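Local coordinates for penicillin binding protein transpeptidase domain protein (Escherichia coli, PDB 4BJQ) that is of unknown function here but, as a small domain of a penicillin-binding protein, associates with a second copy through shared beta strands, at residues A[21-26]-A[70-75]; A[28-33]-A[58-63]; A[38-43]-A[50-55]. All blocks are in the same frame, centred on the assembly; numbering follows the deposited sequence.

Contact 1 (A[21-26]-A[70-75]). With SO4 (sulfate ion), chain I.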
ATOM      1  N   ASP A  21       4.780  -7.131  -0.259  1.00 25.68           N
ATOM      2  CA  ASP A  21       5.485  -8.285   0.340  1.00 26.47           C
ATOM      3  C   ASP A  21       4.844  -8.685   1.671  1.00 26.37           C
ATOM      4  O   ASP A  21       4.765  -9.880   2.022  1.00 26.17           O
ATOM      5  CB  ASP A  21       6.956  -7.954   0.637  1.00 27.43           C
ATOM      6  CG  ASP A  21       7.780  -7.698  -0.617  1.00 29.59           C
ATOM      7  OD1 ASP A  21       7.415  -8.193  -1.703  1.00 29.46           O
ATOM      8  OD2 ASP A  21       8.813  -7.002  -0.490  1.00 31.61           O
ATOM      9  N   ARG A  22       4.410  -7.673   2.414  1.00 25.05           N
ATOM     10  CA  ARG A  22       3.844  -7.889   3.733  1.00 25.05           C
ATOM     11  C   ARG A  22       2.405  -8.381   3.688  1.00 24.10           C
ATOM     12  O   ARG A  22       1.996  -9.141   4.556  1.00 24.11           O
ATOM     13  CB  ARG A  22       3.978  -6.626   4.577  1.00 24.79           C
ATOM     14  CG  ARG A  22       5.374  -6.493   5.112  1.00 27.37           C
ATOM     15  CD  ARG A  22       5.628  -5.186   5.790  1.00 30.67           C
ATOM     16  NE  ARG A  22       6.885  -4.731   5.243  1.00 35.16           N
ATOM     17  CZ  ARG A  22       7.031  -3.675   4.451  1.00 34.87           C
ATOM     18  NH1 ARG A  22       6.000  -2.885   4.173  1.00 33.30           N
ATOM     19  NH2 ARG A  22       8.235  -3.398   3.982  1.00 34.10           N
ATOM     20  N   TRP A  23       1.644  -7.944   2.689  1.00 23.96           N
ATOM     21  CA  TRP A  23       0.310  -8.515   2.446  1.00 24.36           C
ATOM     22  C   TRP A  23       0.397 -10.013   2.175  1.00 24.53           C
ATOM     23  O   TRP A  23      -0.361 -10.792   2.756  1.00 25.16           O
ATOM     24  CB  TRP A  23      -0.427  -7.808   1.302  1.00 23.57           C
ATOM     25  CG  TRP A  23      -0.987  -6.456   1.699  1.00 23.88           C
ATOM     26  CD1 TRP A  23      -0.609  -5.239   1.202  1.00 22.89           C
ATOM     27  CD2 TRP A  23      -2.006  -6.187   2.687  1.00 22.45           C
ATOM     28  NE1 TRP A  23      -1.333  -4.238   1.800  1.00 22.73           N
ATOM     29  CE2 TRP A  23      -2.189  -4.784   2.722  1.00 22.85           C
ATOM     30  CE3 TRP A  23      -2.777  -6.994   3.543  1.00 21.14           C
ATOM     31  CZ2 TRP A  23      -3.126  -4.163   3.573  1.00 20.71           C
ATOM     32  CZ3 TRP A  23      -3.705  -6.385   4.384  1.00 21.97           C
ATOM     33  CH2 TRP A  23      -3.866  -4.972   4.398  1.00 20.45           C
ATOM     34  N   LYS A  24       1.314 -10.405   1.290  1.00 24.63           N
ATOM     35  CA  LYS A  24       1.624 -11.820   1.048  1.00 24.91           C
ATOM     36  C   LYS A  24       1.998 -12.538   2.338  1.00 24.03           C
ATOM     37  O   LYS A  24       1.541 -13.643   2.582  1.00 23.95           O
ATOM     38  CB  LYS A  24       2.789 -11.967   0.073  1.00 25.79           C
ATOM     39  CG  LYS A  24       2.418 -11.817  -1.377  1.00 28.96           C
ATOM     40  CD  LYS A  24       3.685 -11.753  -2.242  1.00 31.99           C
ATOM     41  CE  LYS A  24       3.431 -10.927  -3.504  1.00 34.19           C
ATOM     42  NZ  LYS A  24       2.204 -11.404  -4.244  1.00 35.81           N
ATOM     43  N   ALA A  25       2.833 -11.909   3.156  1.00 23.12           N
ATOM     44  CA  ALA A  25       3.215 -12.505   4.429  1.00 22.97           C
ATOM     45  C   ALA A  25       2.012 -12.742   5.366  1.00 22.57           C
ATOM     46  O   ALA A  25       1.982 -13.755   6.066  1.00 22.77           O
ATOM     47  CB  ALA A  25       4.307 -11.684   5.113  1.00 22.82           C
ATOM     48  N   LEU A  26       1.036 -11.818   5.376  1.00 21.45           N
ATOM     49  CA  LEU A  26      -0.181 -11.998   6.172  1.00 20.70           C
ATOM     50  C   LEU A  26      -0.951 -13.219   5.653  1.00 21.30           C
ATOM     51  O   LEU A  26      -1.337 -14.092   6.432  1.00 21.22           O
ATOM     52  CB  LEU A  26      -1.080 -10.739   6.164  1.00 20.29           C
ATOM     53  CG  LEU A  26      -2.466 -10.788   6.855  1.00 18.85           C
ATOM     54  CD1 LEU A  26      -2.358 -11.122   8.325  1.00 17.02           C
ATOM     55  CD2 LEU A  26      -3.268  -9.483   6.688  1.00 15.89           C
ATOM     56  N   PRO A  70      -1.523  -1.392   6.742  1.00 22.02           N
ATOM     57  CA  PRO A  70      -2.595  -0.390   6.832  1.00 22.09           C
ATOM     58  C   PRO A  70      -3.963  -1.072   6.908  1.00 22.21           C
ATOM     59  O   PRO A  70      -4.249  -2.008   6.133  1.00 21.89           O
ATOM     60  CB  PRO A  70      -2.450   0.401   5.517  1.00 21.92           C
ATOM     61  CG  PRO A  70      -1.827  -0.591   4.566  1.00 22.10           C
ATOM     62  CD  PRO A  70      -0.884  -1.412   5.407  1.00 21.76           C
ATOM     63  N   GLY A  71      -4.776  -0.628   7.862  1.00 22.34           N
ATOM     64  CA  GLY A  71      -6.119  -1.160   8.068  1.00 22.21           C
ATOM     65  C   GLY A  71      -6.201  -2.466   8.825  1.00 22.61           C
ATOM     66  O   GLY A  71      -7.292  -3.003   9.018  1.00 23.15           O
ATOM     67  N   ILE A  72      -5.063  -2.995   9.255  1.00 22.75           N
ATOM     68  CA  ILE A  72      -5.066  -4.257   9.992  1.00 22.62           C
ATOM     69  C   ILE A  72      -4.986  -3.967  11.476  1.00 23.47           C
ATOM     70  O   ILE A  72      -4.156  -3.191  11.910  1.00 24.21           O
ATOM     71  CB  ILE A  72      -3.938  -5.221   9.529  1.00 22.34           C
ATOM     72  CG1 ILE A  72      -4.145  -5.616   8.065  1.00 21.52           C
ATOM     73  CG2 ILE A  72      -3.871  -6.485  10.426  1.00 20.59           C
ATOM     74  CD1 ILE A  72      -5.499  -6.263   7.778  1.00 21.62           C
ATOM     75  N   HIS A  73      -5.876  -4.577  12.247  1.00 24.16           N
ATOM     76  CA  HIS A  73      -5.942  -4.322  13.678  1.00 25.07           C
ATOM     77  C   HIS A  73      -6.169  -5.604  14.460  1.00 25.64           C
ATOM     78  O   HIS A  73      -6.683  -6.604  13.928  1.00 24.80           O
ATOM     79  CB  HIS A  73      -7.084  -3.351  13.998  1.00 24.96           C
ATOM     80  CG  HIS A  73      -6.995  -2.047  13.271  1.00 24.83           C
ATOM     81  ND1 HIS A  73      -6.376  -0.938  13.806  1.00 24.43           N
ATOM     82  CD2 HIS A  73      -7.454  -1.671  12.052  1.00 23.90           C
ATOM     83  CE1 HIS A  73      -6.446   0.062  12.947  1.00 23.29           C
ATOM     84  NE2 HIS A  73      -7.096  -0.357  11.877  1.00 25.01           N
ATOM     85  N   LEU A  74      -5.816  -5.537  15.737  1.00 26.48           N
ATOM     86  CA  LEU A  74      -5.980  -6.637  16.669  1.00 27.85           C
ATOM     87  C   LEU A  74      -6.747  -6.152  17.888  1.00 29.12           C
ATOM     88  O   LEU A  74      -6.611  -4.987  18.289  1.00 29.42           O
ATOM     89  CB  LEU A  74      -4.610  -7.142  17.129  1.00 27.74           C
ATOM     90  CG  LEU A  74      -3.636  -7.879  16.210  1.00 28.24           C
ATOM     91  CD1 LEU A  74      -2.968  -6.964  15.182  1.00 29.46           C
ATOM     92  CD2 LEU A  74      -2.582  -8.497  17.101  1.00 30.56           C
ATOM     93  N   ARG A  75      -7.552  -7.036  18.472  1.00 30.01           N
ATOM     94  CA  ARG A  75      -8.096  -6.817  19.816  1.00 32.09           C
ATOM     95  C   ARG A  75      -8.052  -8.118  20.619  1.00 33.11           C
ATOM     96  O   ARG A  75      -8.050  -9.208  20.043  1.00 32.94           O
ATOM     97  CB  ARG A  75      -9.529  -6.245  19.790  1.00 31.92           C
ATOM     98  CG  ARG A  75     -10.581  -7.215  19.274  1.00 32.03           C
ATOM     99  CD  ARG A  75     -11.857  -7.202  20.104  1.00 31.34           C
ATOM    100  NE  ARG A  75     -12.417  -8.549  20.142  1.00 33.87           N
ATOM    101  CZ  ARG A  75     -13.388  -8.982  19.346  1.00 34.07           C
ATOM    102  NH1 ARG A  75     -13.942  -8.171  18.467  1.00 35.33           N
ATOM    103  NH2 ARG A  75     -13.817 -10.225  19.437  1.00 34.86           N
TER
HETATM  104  S   SO4 I1166       9.581  -0.828   2.316  1.00 50.37           S
HETATM  105  O1  SO4 I1166      10.100   0.328   3.056  1.00 49.49           O
HETATM  106  O2  SO4 I1166       8.118  -0.800   2.309  1.00 45.37           O
HETATM  107  O3  SO4 I1166      10.113  -0.808   0.942  1.00 48.80           O
HETATM  108  O4  SO4 I1166      10.087  -2.043   2.961  1.00 49.57           O
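P70 lies against the indole of W23, the two side chains crossing at an angle. The proline ring touches the benzo part of the tryptophan, with CG of P70 3.9 Å from CZ2 of W23. Its carbonyl comes to the edge of the same indole, near the ring plane, where O of P70 is 3.5 Å from CH2 of W23. After the bend at G71 the chain enters the strand with I72, whose side chain runs past the indole in the opposite direction. CG1 of I72 sits 3.7 Å from CH2 of W23, its chi1 of -63° leaving this branch beside the backbone N. CD1 of I72 also reaches CZ3 of W23, at 3.8 Å. The ethyl branch serves a second partner as well: CD1 of I72 and CD2 of L26 face each other tip to tip, 4.1 Å apart. Near the start of 21-26, the guanidinium of R22 holds a sulfate ion at its edge, NH2 of R22 donating to O2 at 3.1 Å. S18 binds the same ion. The link from helix 19-30 to the start of strand 72-76 is mostly apolar, an instance of one helix-borne indole serving both a strand and the loop before it. I64 of helix 58-66 covers L26 and I72, L69 also touches W23, and strand 72-76 pairs antiparallel with a strand of the second subunit.

Contact 2 (A[28-33]-A[58-63]); sequences NALNIP and PDMADY
M60 and L30 cross at a slant where the end of helix 19-30 meets helix 58-66, and the sulfur is the point of touch: SD of M60 lies 4.0 Å from CD2 of L30. The methionine runs out extended as far as SD and then turns at chi3, -75°, which carries its methyl group over to the main chain of the other helix. There CE of M60 comes within 3.1 Å of O of A29. One turn further along, Y63 brings its ring to A29, with CE2 of Y63 3.9 Å from CB of A29; the small methyl meets the aromatic obliquely. The small A29 lets M60 and Y63 approach this turn, CA of A29 and CA of M60 being 7.4 Å apart. The first helix stops just beyond in a Schellman motif: N31 takes a positive phi of 54°, and two bonds return into the last turn, one of them from N of N31 to O of N28. P33 then stands at the N-cap of the next helix, 34-42. L30 also packs on A53 of strand 50-56, while on the far helix P58 and A61 touch V1 and K2 of the second subunit.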
ATOM      1  N   ASN A  28       0.018 -15.864   3.791  1.00 22.75           N
ATOM      2  CA  ASN A  28       0.768 -17.086   4.091  1.00 23.70           C
ATOM      3  C   ASN A  28       0.644 -17.515   5.557  1.00 23.91           C
ATOM      4  O   ASN A  28       0.369 -18.677   5.849  1.00 24.40           O
ATOM      5  CB  ASN A  28       2.264 -16.912   3.777  1.00 24.14           C
ATOM      6  CG  ASN A  28       2.551 -16.625   2.312  1.00 25.63           C
ATOM      7  OD1 ASN A  28       1.711 -16.842   1.426  1.00 28.85           O
ATOM      8  ND2 ASN A  28       3.766 -16.152   2.044  1.00 24.51           N
ATOM      9  N   ALA A  29       0.851 -16.570   6.473  1.00 23.72           N
ATOM     10  CA  ALA A  29       0.736 -16.835   7.908  1.00 23.37           C
ATOM     11  C   ALA A  29      -0.649 -17.342   8.308  1.00 23.06           C
ATOM     12  O   ALA A  29      -0.778 -18.209   9.177  1.00 23.48           O
ATOM     13  CB  ALA A  29       1.101 -15.602   8.710  1.00 22.49           C
ATOM     14  N   LEU A  30      -1.687 -16.810   7.680  1.00 22.87           N
ATOM     15  CA  LEU A  30      -3.052 -17.225   8.005  1.00 23.11           C
ATOM     16  C   LEU A  30      -3.515 -18.438   7.171  1.00 23.68           C
ATOM     17  O   LEU A  30      -4.569 -19.029   7.446  1.00 23.81           O
ATOM     18  CB  LEU A  30      -4.014 -16.043   7.863  1.00 22.32           C
ATOM     19  CG  LEU A  30      -3.911 -14.919   8.901  1.00 22.14           C
ATOM     20  CD1 LEU A  30      -4.822 -13.731   8.540  1.00 19.90           C
ATOM     21  CD2 LEU A  30      -4.233 -15.435  10.322  1.00 21.57           C
ATOM     22  N   ASN A  31      -2.709 -18.808   6.170  1.00 24.20           N
ATOM     23  CA  ASN A  31      -3.055 -19.856   5.178  1.00 24.75           C
ATOM     24  C   ASN A  31      -4.407 -19.581   4.504  1.00 24.74           C
ATOM     25  O   ASN A  31      -5.256 -20.469   4.349  1.00 25.47           O
ATOM     26  CB  ASN A  31      -2.971 -21.276   5.781  1.00 25.12           C
ATOM     27  CG  ASN A  31      -2.840 -22.386   4.713  1.00 26.68           C
ATOM     28  OD1 ASN A  31      -1.939 -22.377   3.877  1.00 29.06           O
ATOM     29  ND2 ASN A  31      -3.723 -23.360   4.778  1.00 25.72           N
ATOM     30  N   ILE A  32      -4.601 -18.320   4.151  1.00 24.06           N
ATOM     31  CA  ILE A  32      -5.713 -17.886   3.333  1.00 23.69           C
ATOM     32  C   ILE A  32      -5.095 -17.365   2.035  1.00 23.49           C
ATOM     33  O   ILE A  32      -4.312 -16.395   2.073  1.00 22.83           O
ATOM     34  CB  ILE A  32      -6.523 -16.740   4.007  1.00 23.51           C
ATOM     35  CG1 ILE A  32      -7.030 -17.157   5.397  1.00 23.72           C
ATOM     36  CG2 ILE A  32      -7.712 -16.336   3.126  1.00 22.87           C
ATOM     37  CD1 ILE A  32      -7.542 -15.975   6.266  1.00 24.11           C
ATOM     38  N   PRO A  33      -5.425 -18.007   0.892  1.00 23.59           N
ATOM     39  CA  PRO A  33      -4.999 -17.500  -0.416  1.00 24.30           C
ATOM     40  C   PRO A  33      -5.198 -15.974  -0.498  1.00 24.44           C
ATOM     41  O   PRO A  33      -6.200 -15.459   0.000  1.00 24.13           O
ATOM     42  CB  PRO A  33      -5.933 -18.220  -1.389  1.00 24.70           C
ATOM     43  CG  PRO A  33      -6.201 -19.553  -0.720  1.00 25.04           C
ATOM     44  CD  PRO A  33      -6.188 -19.269   0.779  1.00 24.32           C
ATOM     45  N   PRO A  58      -0.692 -15.628  20.554  1.00 28.13           N
ATOM     46  CA  PRO A  58       0.185 -14.443  20.537  1.00 28.31           C
ATOM     47  C   PRO A  58       1.345 -14.498  19.522  1.00 28.41           C
ATOM     48  O   PRO A  58       1.639 -13.484  18.883  1.00 28.52           O
ATOM     49  CB  PRO A  58       0.725 -14.379  21.967  1.00 29.21           C
ATOM     50  CG  PRO A  58      -0.339 -15.035  22.802  1.00 29.54           C
ATOM     51  CD  PRO A  58      -0.997 -16.076  21.929  1.00 28.78           C
ATOM     52  N   ASP A  59       1.988 -15.659  19.387  1.00 28.11           N
ATOM     53  CA  ASP A  59       3.086 -15.851  18.433  1.00 27.90           C
ATOM     54  C   ASP A  59       2.715 -15.382  17.010  1.00 26.86           C
ATOM     55  O   ASP A  59       3.410 -14.547  16.417  1.00 26.20           O
ATOM     56  CB  ASP A  59       3.589 -17.320  18.441  1.00 27.76           C
ATOM     57  CG  ASP A  59       2.486 -18.347  18.146  1.00 29.69           C
ATOM     58  OD1 ASP A  59       1.279 -17.994  18.187  1.00 29.07           O
ATOM     59  OD2 ASP A  59       2.832 -19.527  17.873  1.00 29.94           O
ATOM     60  N   MET A  60       1.626 -15.930  16.478  1.00 26.12           N
ATOM     61  CA  MET A  60       1.073 -15.491  15.200  1.00 25.45           C
ATOM     62  C   MET A  60       0.550 -14.037  15.215  1.00 24.92           C
ATOM     63  O   MET A  60       0.740 -13.310  14.243  1.00 25.08           O
ATOM     64  CB  MET A  60      -0.034 -16.441  14.738  1.00 24.78           C
ATOM     65  CG  MET A  60      -0.536 -16.122  13.341  1.00 25.00           C
ATOM     66  SD  MET A  60      -1.609 -17.391  12.650  1.00 26.00           S
ATOM     67  CE  MET A  60      -0.412 -18.657  12.254  1.00 24.61           C
ATOM     68  N   ALA A  61      -0.099 -13.624  16.301  1.00 24.48           N
ATOM     69  CA  ALA A  61      -0.685 -12.271  16.387  1.00 24.75           C
ATOM     70  C   ALA A  61       0.352 -11.134  16.454  1.00 25.18           C
ATOM     71  O   ALA A  61       0.197 -10.107  15.782  1.00 24.43           O
ATOM     72  CB  ALA A  61      -1.681 -12.172  17.565  1.00 24.45           C
ATOM     73  N   ASP A  62       1.392 -11.320  17.270  1.00 25.99           N
ATOM     74  CA  ASP A  62       2.519 -10.390  17.314  1.00 26.76           C
ATOM     75  C   ASP A  62       3.191 -10.286  15.947  1.00 26.27           C
ATOM     76  O   ASP A  62       3.471  -9.195  15.485  1.00 25.51           O
ATOM     77  CB  ASP A  62       3.567 -10.828  18.343  1.00 27.71           C
ATOM     78  CG  ASP A  62       3.053 -10.804  19.771  1.00 30.61           C
ATOM     79  OD1 ASP A  62       1.842 -10.604  19.991  1.00 32.81           O
ATOM     80  OD2 ASP A  62       3.875 -11.007  20.694  1.00 34.39           O
ATOM     81  N   TYR A  63       3.444 -11.432  15.308  1.00 26.96           N
ATOM     82  CA  TYR A  63       4.026 -11.463  13.953  1.00 27.31           C
ATOM     83  C   TYR A  63       3.207 -10.588  12.988  1.00 26.56           C
ATOM     84  O   TYR A  63       3.772  -9.779  12.244  1.00 26.75           O
ATOM     85  CB  TYR A  63       4.120 -12.908  13.426  1.00 27.68           C
ATOM     86  CG  TYR A  63       4.580 -13.018  11.982  1.00 29.48           C
ATOM     87  CD1 TYR A  63       5.937 -13.022  11.662  1.00 31.78           C
ATOM     88  CD2 TYR A  63       3.656 -13.114  10.934  1.00 30.80           C
ATOM     89  CE1 TYR A  63       6.370 -13.124  10.343  1.00 31.99           C
ATOM     90  CE2 TYR A  63       4.080 -13.213   9.608  1.00 30.76           C
ATOM     91  CZ  TYR A  63       5.440 -13.216   9.323  1.00 31.91           C
ATOM     92  OH  TYR A  63       5.881 -13.311   8.020  1.00 31.29           O
TER

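Contact 3 (A[38-43]-A[50-55]); sequences SARINA and IYLARQ. With SO4 (sulfate ion), chain M; SO4 (sulfate ion), chain J.
R40 stretches from helix 34-42 to the backbone of Y51 because its CG stands opposite the backbone N (chi1 -174°) and the chain stays extended from there to NE. The guanidinium arrives side-on and grips a single carbonyl with two nitrogens: NE of R40 donates to O of Y51 at 2.9 Å, nearly in line with the C=O bond, and NH2 of R40 donates to the same O of Y51, also at 2.9 Å but tilted 24° from the carbonyl plane. Both bonds lie close to the guanidinium plane, which limits the rotation of the group. I50 covers one guanidinium face, its CD1 3.7 Å above the plane and over the centre, so the charged group rests flat on an aliphatic chain. Deeper in, I41 and L52 cross at about a right angle, CG1 of I41 lying 4.0 Å from CD2 of L52. Beyond the bonded carbonyl, NH1 of R54 sits 3.8 Å above the ring plane of Y51, over its centre. R54 takes a sulfate ion at its edge, with NH2 of R54 2.8 Å from O4, and forms a salt bridge with E77, while the hydroxyl of Y51 is hydrogen-bonded to R75. The helix 38-42 and strand 50-53 run nearly antiparallel, at 158°, with axes 9.5 Å apart. R40 exemplifies a guanidinium holding a strand carbonyl with one face on an isoleucine, in a helix-loop-strand unit whose strand 50-56 pairs antiparallel with a strand of the second subunit, probably 2-6.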
ATOM      1  N   SER A  38      -8.186 -10.807  -0.134  1.00 27.85           N
ATOM      2  CA  SER A  38      -8.551  -9.579  -0.845  1.00 28.82           C
ATOM      3  C   SER A  38     -10.042  -9.483  -1.111  1.00 29.37           C
ATOM      4  O   SER A  38     -10.638  -8.444  -0.851  1.00 29.76           O
ATOM      5  CB  SER A  38      -7.797  -9.459  -2.171  1.00 28.65           C
ATOM      6  OG  SER A  38      -6.408  -9.414  -1.930  1.00 30.25           O
ATOM      7  N   ALA A  39     -10.629 -10.562  -1.633  1.00 30.32           N
ATOM      8  CA  ALA A  39     -12.063 -10.615  -1.920  1.00 31.25           C
ATOM      9  C   ALA A  39     -12.900 -10.278  -0.685  1.00 31.49           C
ATOM     10  O   ALA A  39     -13.819  -9.467  -0.764  1.00 31.62           O
ATOM     11  CB  ALA A  39     -12.455 -11.984  -2.486  1.00 31.53           C
ATOM     12  N   ARG A  40     -12.559 -10.879   0.453  1.00 31.80           N
ATOM     13  CA  ARG A  40     -13.294 -10.643   1.695  1.00 32.30           C
ATOM     14  C   ARG A  40     -13.150  -9.203   2.192  1.00 32.58           C
ATOM     15  O   ARG A  40     -14.113  -8.619   2.708  1.00 32.78           O
ATOM     16  CB  ARG A  40     -12.854 -11.622   2.786  1.00 32.24           C
ATOM     17  CG  ARG A  40     -13.684 -11.536   4.051  1.00 31.99           C
ATOM     18  CD  ARG A  40     -13.184 -12.499   5.108  1.00 33.64           C
ATOM     19  NE  ARG A  40     -13.748 -12.212   6.428  1.00 33.50           N
ATOM     20  CZ  ARG A  40     -14.970 -12.574   6.815  1.00 34.74           C
ATOM     21  NH1 ARG A  40     -15.776 -13.231   5.986  1.00 34.55           N
ATOM     22  NH2 ARG A  40     -15.392 -12.276   8.031  1.00 34.62           N
ATOM     23  N   ILE A  41     -11.950  -8.643   2.045  1.00 32.80           N
ATOM     24  CA  ILE A  41     -11.671  -7.290   2.528  1.00 32.89           C
ATOM     25  C   ILE A  41     -12.313  -6.249   1.608  1.00 33.49           C
ATOM     26  O   ILE A  41     -12.817  -5.230   2.083  1.00 33.95           O
ATOM     27  CB  ILE A  41     -10.151  -7.049   2.754  1.00 32.29           C
ATOM     28  CG1 ILE A  41      -9.677  -7.826   3.987  1.00 32.17           C
ATOM     29  CG2 ILE A  41      -9.833  -5.563   2.919  1.00 32.16           C
ATOM     30  CD1 ILE A  41      -8.150  -7.848   4.194  1.00 30.54           C
ATOM     31  N   ASN A  42     -12.344  -6.536   0.306  1.00 33.95           N
ATOM     32  CA  ASN A  42     -12.882  -5.597  -0.690  1.00 34.14           C
ATOM     33  C   ASN A  42     -14.393  -5.672  -0.945  1.00 34.61           C
ATOM     34  O   ASN A  42     -14.930  -4.862  -1.705  1.00 35.05           O
ATOM     35  CB  ASN A  42     -12.143  -5.765  -2.018  1.00 34.16           C
ATOM     36  CG  ASN A  42     -10.692  -5.329  -1.942  1.00 34.61           C
ATOM     37  OD1 ASN A  42     -10.265  -4.711  -0.962  1.00 35.38           O
ATOM     38  ND2 ASN A  42      -9.921  -5.644  -2.986  1.00 34.26           N
ATOM     39  N   ALA A  43     -15.063  -6.648  -0.327  1.00 34.51           N
ATOM     40  CA  ALA A  43     -16.485  -6.905  -0.566  1.00 34.96           C
ATOM     41  C   ALA A  43     -17.345  -5.670  -0.311  1.00 35.20           C
ATOM     42  O   ALA A  43     -18.201  -5.319  -1.125  1.00 35.60           O
ATOM     43  CB  ALA A  43     -16.967  -8.081   0.283  1.00 34.98           C
ATOM     44  N   ILE A  50     -14.203  -5.826   9.390  1.00 24.19           N
ATOM     45  CA  ILE A  50     -14.491  -7.220   9.061  1.00 24.07           C
ATOM     46  C   ILE A  50     -13.443  -8.134   9.696  1.00 23.48           C
ATOM     47  O   ILE A  50     -12.248  -7.912   9.537  1.00 22.95           O
ATOM     48  CB  ILE A  50     -14.641  -7.457   7.526  1.00 24.09           C
ATOM     49  CG1 ILE A  50     -15.103  -8.886   7.229  1.00 25.01           C
ATOM     50  CG2 ILE A  50     -13.362  -7.063   6.762  1.00 24.73           C
ATOM     51  CD1 ILE A  50     -15.920  -9.011   5.936  1.00 27.52           C
ATOM     52  N   TYR A  51     -13.915  -9.138  10.434  1.00 23.27           N
ATOM     53  CA  TYR A  51     -13.061 -10.124  11.068  1.00 23.46           C
ATOM     54  C   TYR A  51     -12.279 -10.931  10.029  1.00 23.82           C
ATOM     55  O   TYR A  51     -12.811 -11.292   8.961  1.00 23.61           O
ATOM     56  CB  TYR A  51     -13.880 -11.088  11.943  1.00 23.52           C
ATOM     57  CG  TYR A  51     -14.369 -10.527  13.260  1.00 23.69           C
ATOM     58  CD1 TYR A  51     -13.476 -10.264  14.299  1.00 22.99           C
ATOM     59  CD2 TYR A  51     -15.736 -10.269  13.470  1.00 23.44           C
ATOM     60  CE1 TYR A  51     -13.923  -9.752  15.536  1.00 23.11           C
ATOM     61  CE2 TYR A  51     -16.199  -9.754  14.686  1.00 23.27           C
ATOM     62  CZ  TYR A  51     -15.278  -9.497  15.716  1.00 24.60           C
ATOM     63  OH  TYR A  51     -15.712  -8.999  16.914  1.00 24.58           O
ATOM     64  N   LEU A  52     -11.022 -11.217  10.356  1.00 23.59           N
ATOM     65  CA  LEU A  52     -10.169 -12.067   9.518  1.00 23.88           C
ATOM     66  C   LEU A  52      -9.917 -13.410  10.200  1.00 23.99           C
ATOM     67  O   LEU A  52     -10.086 -14.481   9.591  1.00 24.50           O
ATOM     68  CB  LEU A  52      -8.842 -11.350   9.189  1.00 23.54           C
ATOM     69  CG  LEU A  52      -8.959 -10.076   8.330  1.00 23.01           C
ATOM     70  CD1 LEU A  52      -7.584  -9.469   7.986  1.00 21.85           C
ATOM     71  CD2 LEU A  52      -9.771 -10.339   7.061  1.00 19.66           C
ATOM     72  N   ALA A  53      -9.522 -13.343  11.468  1.00 24.01           N
ATOM     73  CA  ALA A  53      -9.218 -14.529  12.257  1.00 24.50           C
ATOM     74  C   ALA A  53      -9.532 -14.345  13.734  1.00 24.69           C
ATOM     75  O   ALA A  53      -9.565 -13.233  14.235  1.00 25.05           O
ATOM     76  CB  ALA A  53      -7.758 -14.959  12.053  1.00 24.44           C
ATOM     77  N   ARG A  54      -9.756 -15.458  14.417  1.00 25.29           N
ATOM     78  CA  ARG A  54     -10.255 -15.474  15.772  1.00 25.79           C
ATOM     79  C   ARG A  54      -9.421 -16.432  16.609  1.00 26.86           C
ATOM     80  O   ARG A  54      -8.936 -17.452  16.111  1.00 26.93           O
ATOM     81  CB  ARG A  54     -11.713 -15.957  15.802  1.00 25.96           C
ATOM     82  CG  ARG A  54     -12.738 -15.146  14.976  1.00 25.68           C
ATOM     83  CD  ARG A  54     -12.733 -13.654  15.308  1.00 24.54           C
ATOM     84  NE  ARG A  54     -13.034 -13.376  16.709  1.00 25.43           N
ATOM     85  CZ  ARG A  54     -14.261 -13.222  17.210  1.00 26.94           C
ATOM     86  NH1 ARG A  54     -15.326 -13.317  16.425  1.00 26.65           N
ATOM     87  NH2 ARG A  54     -14.422 -12.980  18.507  1.00 25.81           N
ATOM     88  N   GLN A  55      -9.282 -16.118  17.894  1.00 27.83           N
ATOM     89  CA  GLN A  55      -8.530 -16.970  18.814  1.00 28.82           C
ATOM     90  C   GLN A  55      -7.123 -17.209  18.268  1.00 28.44           C
ATOM     91  O   GLN A  55      -6.647 -18.344  18.229  1.00 28.84           O
ATOM     92  CB  GLN A  55      -9.246 -18.322  19.059  1.00 29.41           C
ATOM     93  CG  GLN A  55     -10.765 -18.255  19.362  1.00 31.35           C
ATOM     94  CD  GLN A  55     -11.131 -17.409  20.580  1.00 33.34           C
ATOM     95  OE1 GLN A  55     -12.116 -16.664  20.550  1.00 34.39           O
ATOM     96  NE2 GLN A  55     -10.350 -17.519  21.649  1.00 33.74           N
TER
HETATM   97  S   SO4 M1166      -6.799  -3.949  -4.386  1.00 63.64           S
HETATM   98  O1  SO4 M1166      -5.515  -3.277  -4.555  1.00 63.23           O
HETATM   99  O2  SO4 M1166      -7.320  -3.665  -3.046  1.00 64.56           O
HETATM  100  O3  SO4 M1166      -7.726  -3.468  -5.407  1.00 62.80           O
HETATM  101  O4  SO4 M1166      -6.636  -5.399  -4.503  1.00 63.76           O
HETATM  102  S   SO4 J1167     -18.281 -13.026  18.517  1.00 83.74           S
HETATM  103  O1  SO4 J1167     -18.334 -12.019  19.574  1.00 83.27           O
HETATM  104  O2  SO4 J1167     -19.439 -13.913  18.623  1.00 83.55           O
HETATM  105  O3  SO4 J1167     -18.261 -12.369  17.209  1.00 83.61           O
HETATM  106  O4  SO4 J1167     -17.071 -13.826  18.663  1.00 84.07           O

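Overall arrangement
Three contacts chain together the helices and strands of one fold. Centre to centre, contacts 1 and 2 lie about 9 Å apart, contacts 1 and 3 about 11 Å, and contacts 2 and 3 about 13 Å. Along the sequence contact 3 joins the closest segments, contact 2 spans it, and contact 1 spans both. Helix 19-30 serves contacts 1 and 2; the side chains of I72 and L52 touch between contacts 1 and 3, and L30 and A53 between contacts 2 and 3. All three reach the second subunit, whose chain pairs with strands 50-56 and 72-76, consistent with an exchange that sets strand 2-6 of each chain between those two of the other.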